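Local coordinates for protein endo-1,4-beta-xylanase (Uncultured bacterium, PDB 7AX7) that cleaves acetyl groups from acetylated xylan using cobalt, as the CE4 domain of a multidomain xylanase, at residues 133-146 / 166-178. Numbering follows the deposited sequence.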
loop_
_atom_site.group_PDB
_atom_site.type_symbol
_atom_site.label_atom_id
_atom_site.label_comp_id
_atom_site.label_asym_id
_atom_site.label_seq_id
_atom_site.Cartn_x
_atom_site.Cartn_y
_atom_site.Cartn_z
ATOM N N VAL A 133 12.278 6.574 -14.427
ATOM C CA VAL A 133 12.393 5.169 -14.030
ATOM C C VAL A 133 13.544 4.983 -13.043
ATOM O O VAL A 133 13.367 4.454 -11.938
ATOM C CB VAL A 133 12.579 4.275 -15.269
ATOM C CG1 VAL A 133 12.909 2.843 -14.842
ATOM C CG2 VAL A 133 11.339 4.325 -16.147
ATOM N N GLN A 134 14.750 5.404 -13.438
ATOM C CA GLN A 134 15.939 5.129 -12.628
ATOM C C GLN A 134 15.940 5.914 -11.314
ATOM O O GLN A 134 16.458 5.425 -10.302
ATOM C CB GLN A 134 17.204 5.439 -13.428
ATOM C CG GLN A 134 18.462 4.862 -12.811
ATOM C CD GLN A 134 18.436 3.345 -12.765
ATOM O OE1 GLN A 134 17.948 2.694 -13.690
ATOM N NE2 GLN A 134 18.933 2.778 -11.677
ATOM N N GLN A 135 15.382 7.126 -11.298
ATOM C CA GLN A 135 15.197 7.802 -10.016
ATOM C C GLN A 135 14.310 6.970 -9.096
ATOM O O GLN A 135 14.585 6.843 -7.896
ATOM C CB GLN A 135 14.593 9.194 -10.216
ATOM C CG GLN A 135 15.564 10.253 -10.737
ATOM C CD GLN A 135 14.899 11.616 -10.908
ATOM O OE1 GLN A 135 13.973 11.776 -11.706
ATOM N NE2 GLN A 135 15.365 12.601 -10.149
ATOM N N ARG A 136 13.237 6.396 -9.647
ATOM C CA ARG A 136 12.352 5.552 -8.850
ATOM C C ARG A 136 13.103 4.349 -8.296
ATOM O O ARG A 136 12.994 4.028 -7.106
ATOM C CB ARG A 136 11.148 5.119 -9.695
ATOM C CG ARG A 136 10.247 6.295 -10.051
ATOM C CD ARG A 136 9.174 5.965 -11.075
ATOM N NE ARG A 136 8.585 7.207 -11.576
ATOM C CZ ARG A 136 7.298 7.384 -11.868
ATOM N NH1 ARG A 136 6.426 6.393 -11.709
ATOM N NH2 ARG A 136 6.884 8.568 -12.312
ATOM N N VAL A 137 13.885 3.679 -9.147
ATOM C CA VAL A 137 14.706 2.557 -8.702
ATOM C C VAL A 137 15.594 2.984 -7.541
ATOM O O VAL A 137 15.600 2.358 -6.475
ATOM C CB VAL A 137 15.543 2.009 -9.877
ATOM C CG1 VAL A 137 16.616 1.044 -9.379
ATOM C CG2 VAL A 137 14.646 1.348 -10.942
ATOM N N ASN A 138 16.359 4.067 -7.728
ATOM C CA ASN A 138 17.344 4.452 -6.720
ATOM C C ASN A 138 16.674 4.926 -5.431
ATOM O O ASN A 138 17.171 4.655 -4.334
ATOM C CB ASN A 138 18.281 5.524 -7.282
ATOM C CG ASN A 138 19.157 4.990 -8.407
ATOM O OD1 ASN A 138 19.389 3.786 -8.503
ATOM N ND2 ASN A 138 19.637 5.878 -9.262
ATOM N N ASN A 139 15.539 5.620 -5.538
ATOM C CA ASN A 139 14.837 6.048 -4.332
ATOM C C ASN A 139 14.351 4.847 -3.524
ATOM O O ASN A 139 14.440 4.842 -2.293
ATOM C CB ASN A 139 13.675 6.977 -4.694
ATOM C CG ASN A 139 14.149 8.324 -5.217
ATOM O OD1 ASN A 139 15.328 8.667 -5.092
ATOM N ND2 ASN A 139 13.234 9.096 -5.796
ATOM N N ALA A 140 13.837 3.818 -4.197
ATOM C CA ALA A 140 13.382 2.626 -3.488
ATOM C C ALA A 140 14.550 1.894 -2.835
ATOM O O ALA A 140 14.462 1.482 -1.670
ATOM C CB ALA A 140 12.628 1.698 -4.446
ATOM N N LEU A 141 15.651 1.714 -3.573
ATOM C CA LEU A 141 16.811 1.028 -3.017
ATOM C C LEU A 141 17.428 1.810 -1.864
ATOM O O LEU A 141 17.921 1.210 -0.899
ATOM C CB LEU A 141 17.855 0.782 -4.110
ATOM C CG LEU A 141 17.427 -0.208 -5.197
ATOM C CD1 LEU A 141 18.487 -0.334 -6.285
ATOM C CD2 LEU A 141 17.136 -1.557 -4.592
ATOM N N GLY A 142 17.413 3.144 -1.945
ATOM C CA GLY A 142 17.964 3.954 -0.880
ATOM C C GLY A 142 17.074 4.061 0.338
ATOM O O GLY A 142 17.557 4.421 1.411
ATOM N N ALA A 143 15.781 3.769 0.194
ATOM C CA ALA A 143 14.865 3.827 1.323
ATOM C C ALA A 143 14.840 2.531 2.121
ATOM O O ALA A 143 14.357 2.518 3.257
ATOM C CB ALA A 143 13.455 4.155 0.831
ATOM N N ALA A 144 15.365 1.453 1.558
ATOM C CA ALA A 144 15.254 0.148 2.182
ATOM C C ALA A 144 16.060 0.105 3.464
ATOM O O ALA A 144 17.221 0.516 3.499
ATOM C CB ALA A 144 15.738 -0.946 1.230
ATOM N N LYS A 145 15.429 -0.390 4.517
ATOM C CA LYS A 145 16.132 -0.901 5.678
ATOM C C LYS A 145 15.200 -1.900 6.334
ATOM O O LYS A 145 14.002 -1.951 6.024
ATOM C CB LYS A 145 16.565 0.213 6.643
ATOM C CG LYS A 145 15.453 1.043 7.228
ATOM C CD LYS A 145 16.023 2.171 8.078
ATOM C CE LYS A 145 15.070 3.365 8.177
ATOM N NZ LYS A 145 13.861 3.103 9.023
ATOM N N ASP A 146 15.773 -2.729 7.201
ATOM C CA ASP A 146 15.008 -3.761 7.895
ATOM C C ASP A 146 13.749 -3.174 8.523
ATOM O O ASP A 146 13.822 -2.216 9.293
ATOM C CB ASP A 146 15.890 -4.397 8.967
ATOM C CG ASP A 146 15.253 -5.610 9.599
ATOM O OD1 ASP A 146 14.255 -6.125 9.050
ATOM O OD2 ASP A 146 15.761 -6.050 10.647
ATOM N N PRO A 166 11.150 -4.151 -11.663
ATOM C CA PRO A 166 12.067 -5.304 -11.701
ATOM C C PRO A 166 13.427 -5.020 -11.085
ATOM O O PRO A 166 13.923 -5.857 -10.320
ATOM C CB PRO A 166 12.149 -5.632 -13.199
ATOM C CG PRO A 166 10.772 -5.253 -13.698
ATOM C CD PRO A 166 10.513 -3.933 -12.976
ATOM N N GLN A 167 14.040 -3.865 -11.380
ATOM C CA GLN A 167 15.316 -3.524 -10.748
ATOM C C GLN A 167 15.172 -3.410 -9.238
ATOM O O GLN A 167 16.086 -3.775 -8.489
ATOM C CB GLN A 167 15.870 -2.209 -11.300
ATOM C CG GLN A 167 16.428 -2.255 -12.722
ATOM C CD GLN A 167 16.759 -0.854 -13.268
ATOM O OE1 GLN A 167 16.006 -0.294 -14.069
ATOM N NE2 GLN A 167 17.886 -0.295 -12.833
ATOM N N ILE A 168 14.056 -2.849 -8.773
ATOM C CA ILE A 168 13.855 -2.686 -7.337
ATOM C C ILE A 168 13.841 -4.044 -6.644
ATOM O O ILE A 168 14.539 -4.254 -5.646
ATOM C CB ILE A 168 12.567 -1.890 -7.049
ATOM C CG1 ILE A 168 12.705 -0.442 -7.543
ATOM C CG2 ILE A 168 12.246 -1.925 -5.524
ATOM C CD1 ILE A 168 11.381 0.346 -7.554
ATOM N N ILE A 169 13.053 -4.990 -7.165
ATOM C CA ILE A 169 12.949 -6.304 -6.527
ATOM C C ILE A 169 14.289 -7.025 -6.589
ATOM O O ILE A 169 14.809 -7.508 -5.573
ATOM C CB ILE A 169 11.835 -7.140 -7.184
ATOM C CG1 ILE A 169 10.461 -6.536 -6.880
ATOM C CG2 ILE A 169 11.915 -8.614 -6.732
ATOM C CD1 ILE A 169 9.364 -7.125 -7.705
ATOM N N GLU A 170 14.863 -7.111 -7.790
ATOM C CA GLU A 170 16.146 -7.777 -7.961
ATOM C C GLU A 170 17.199 -7.180 -7.041
ATOM O O GLU A 170 18.010 -7.912 -6.457
ATOM C CB GLU A 170 16.594 -7.669 -9.419
ATOM C CG GLU A 170 17.861 -8.443 -9.743
ATOM C CD GLU A 170 18.526 -7.952 -11.008
ATOM O OE1 GLU A 170 17.973 -8.189 -12.099
ATOM O OE2 GLU A 170 19.594 -7.313 -10.905
ATOM N N GLY A 171 17.199 -5.848 -6.899
ATOM C CA GLY A 171 18.228 -5.193 -6.107
ATOM C C GLY A 171 18.059 -5.421 -4.617
ATOM O O GLY A 171 19.042 -5.582 -3.887
ATOM N N LEU A 172 16.813 -5.442 -4.143
ATOM C CA LEU A 172 16.599 -5.649 -2.715
ATOM C C LEU A 172 16.913 -7.090 -2.317
ATOM O O LEU A 172 17.493 -7.332 -1.251
ATOM C CB LEU A 172 15.169 -5.247 -2.339
ATOM C CG LEU A 172 14.923 -3.725 -2.390
ATOM C CD1 LEU A 172 13.465 -3.379 -2.168
ATOM C CD2 LEU A 172 15.796 -3.003 -1.383
ATOM N N LYS A 173 16.538 -8.060 -3.155
ATOM C CA LYS A 173 16.954 -9.439 -2.914
ATOM C C LYS A 173 18.473 -9.550 -2.883
ATOM O O LYS A 173 19.040 -10.228 -2.016
ATOM C CB LYS A 173 16.378 -10.367 -3.989
ATOM C CG LYS A 173 14.872 -10.537 -3.922
ATOM C CD LYS A 173 14.401 -11.707 -4.775
ATOM C CE LYS A 173 12.885 -11.863 -4.701
ATOM N NZ LYS A 173 12.464 -13.270 -4.957
ATOM N N ASN A 174 19.148 -8.881 -3.823
ATOM C CA ASN A 174 20.607 -8.877 -3.850
ATOM C C ASN A 174 21.191 -8.330 -2.553
ATOM O O ASN A 174 22.321 -8.668 -2.185
ATOM C CB ASN A 174 21.082 -8.058 -5.050
ATOM C CG ASN A 174 22.588 -8.047 -5.197
ATOM O OD1 ASN A 174 23.240 -7.063 -4.862
ATOM N ND2 ASN A 174 23.147 -9.141 -5.707
ATOM N N GLN A 175 20.443 -7.482 -1.852
ATOM C CA GLN A 175 20.880 -6.920 -0.581
ATOM C C GLN A 175 20.409 -7.735 0.609
ATOM O O GLN A 175 20.647 -7.327 1.743
ATOM C CB GLN A 175 20.392 -5.468 -0.444
ATOM C CG GLN A 175 21.098 -4.520 -1.398
ATOM C CD GLN A 175 22.607 -4.502 -1.167
ATOM O OE1 GLN A 175 23.077 -4.084 -0.106
ATOM N NE2 GLN A 175 23.368 -4.974 -2.151
ATOM N N GLY A 176 19.738 -8.862 0.379
ATOM C CA GLY A 176 19.335 -9.751 1.448
ATOM C C GLY A 176 17.968 -9.488 2.042
ATOM O O GLY A 176 17.659 -10.042 3.103
ATOM N N TYR A 177 17.135 -8.677 1.401
ATOM C CA TYR A 177 15.818 -8.392 1.948
ATOM C C TYR A 177 14.811 -9.463 1.552
ATOM O O TYR A 177 14.948 -10.128 0.524
ATOM C CB TYR A 177 15.320 -7.023 1.482
ATOM C CG TYR A 177 16.068 -5.855 2.081
ATOM C CD1 TYR A 177 15.775 -5.399 3.357
ATOM C CD2 TYR A 177 17.055 -5.197 1.362
ATOM C CE1 TYR A 177 16.449 -4.318 3.908
ATOM C CE2 TYR A 177 17.736 -4.107 1.903
ATOM C CZ TYR A 177 17.428 -3.671 3.174
ATOM O OH TYR A 177 18.104 -2.591 3.713
ATOM N N THR A 178 13.801 -9.626 2.396
ATOM C CA THR A 178 12.694 -10.540 2.178
ATOM C C THR A 178 11.424 -9.708 2.102
ATOM O O THR A 178 11.202 -8.845 2.955
ATOM C CB THR A 178 12.600 -11.565 3.310
ATOM O OG1 THR A 178 13.740 -12.441 3.257
ATOM C CG2 THR A 178 11.313 -12.379 3.191
#
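Q167 reaches across to V137 and Q134, its side chain lying along the valine before its amide nitrogen bonds to the other glutamine. CB lies 3.8 Å from V137 CG2 and almost as near V137 CG1, filling the fork of the valine. Because the chain runs extended beyond CG, the amide is laid across the valine methyls, the two side chains crossing at about a right angle: CD stays against V137 CG2, and OE1 is 3.8 Å from that same methyl. At the tip, Q167 NE2 gives a hydrogen bond of 3.1 Å to Q134 OE1, reaching a lone pair in the carbonyl plane of Q134, with the two amide planes turned 37° apart. Glutamine suits this margin: its aliphatic CB packs on the valine while its amide finds a polar partner near the surface. Cutting the side chain back to an alanine would probably leave Q134 OE1 without this donor and take the amide's cover off V137, though the contact through CB would remain. Inward, I168 CD1 packs 3.6 Å from A140 CB; the small alanine is consistent with the 9.0 Å between the axes of 133-143 and 166-174, which cross at -29°. In the parallel α/β fold of the NodB homology domain, strand 148-153 of the sheet lies between the two helices in the chain. Further along, L141 CD2 meets L172 CD2 and also lies over the backbone of G171, where a side chain would crowd it. L172 CD2 presses unusually close, 3.3 Å, on A144 CB. A Schellman motif at G176 then turns the chain into strand 177-179, and Y177, its CG anti to the carbonyl carbon (chi1 -70°), sets CZ 3.7 Å from A144 CB, with D146 N at the ring's edge; D146 itself is held by L5 N and K189.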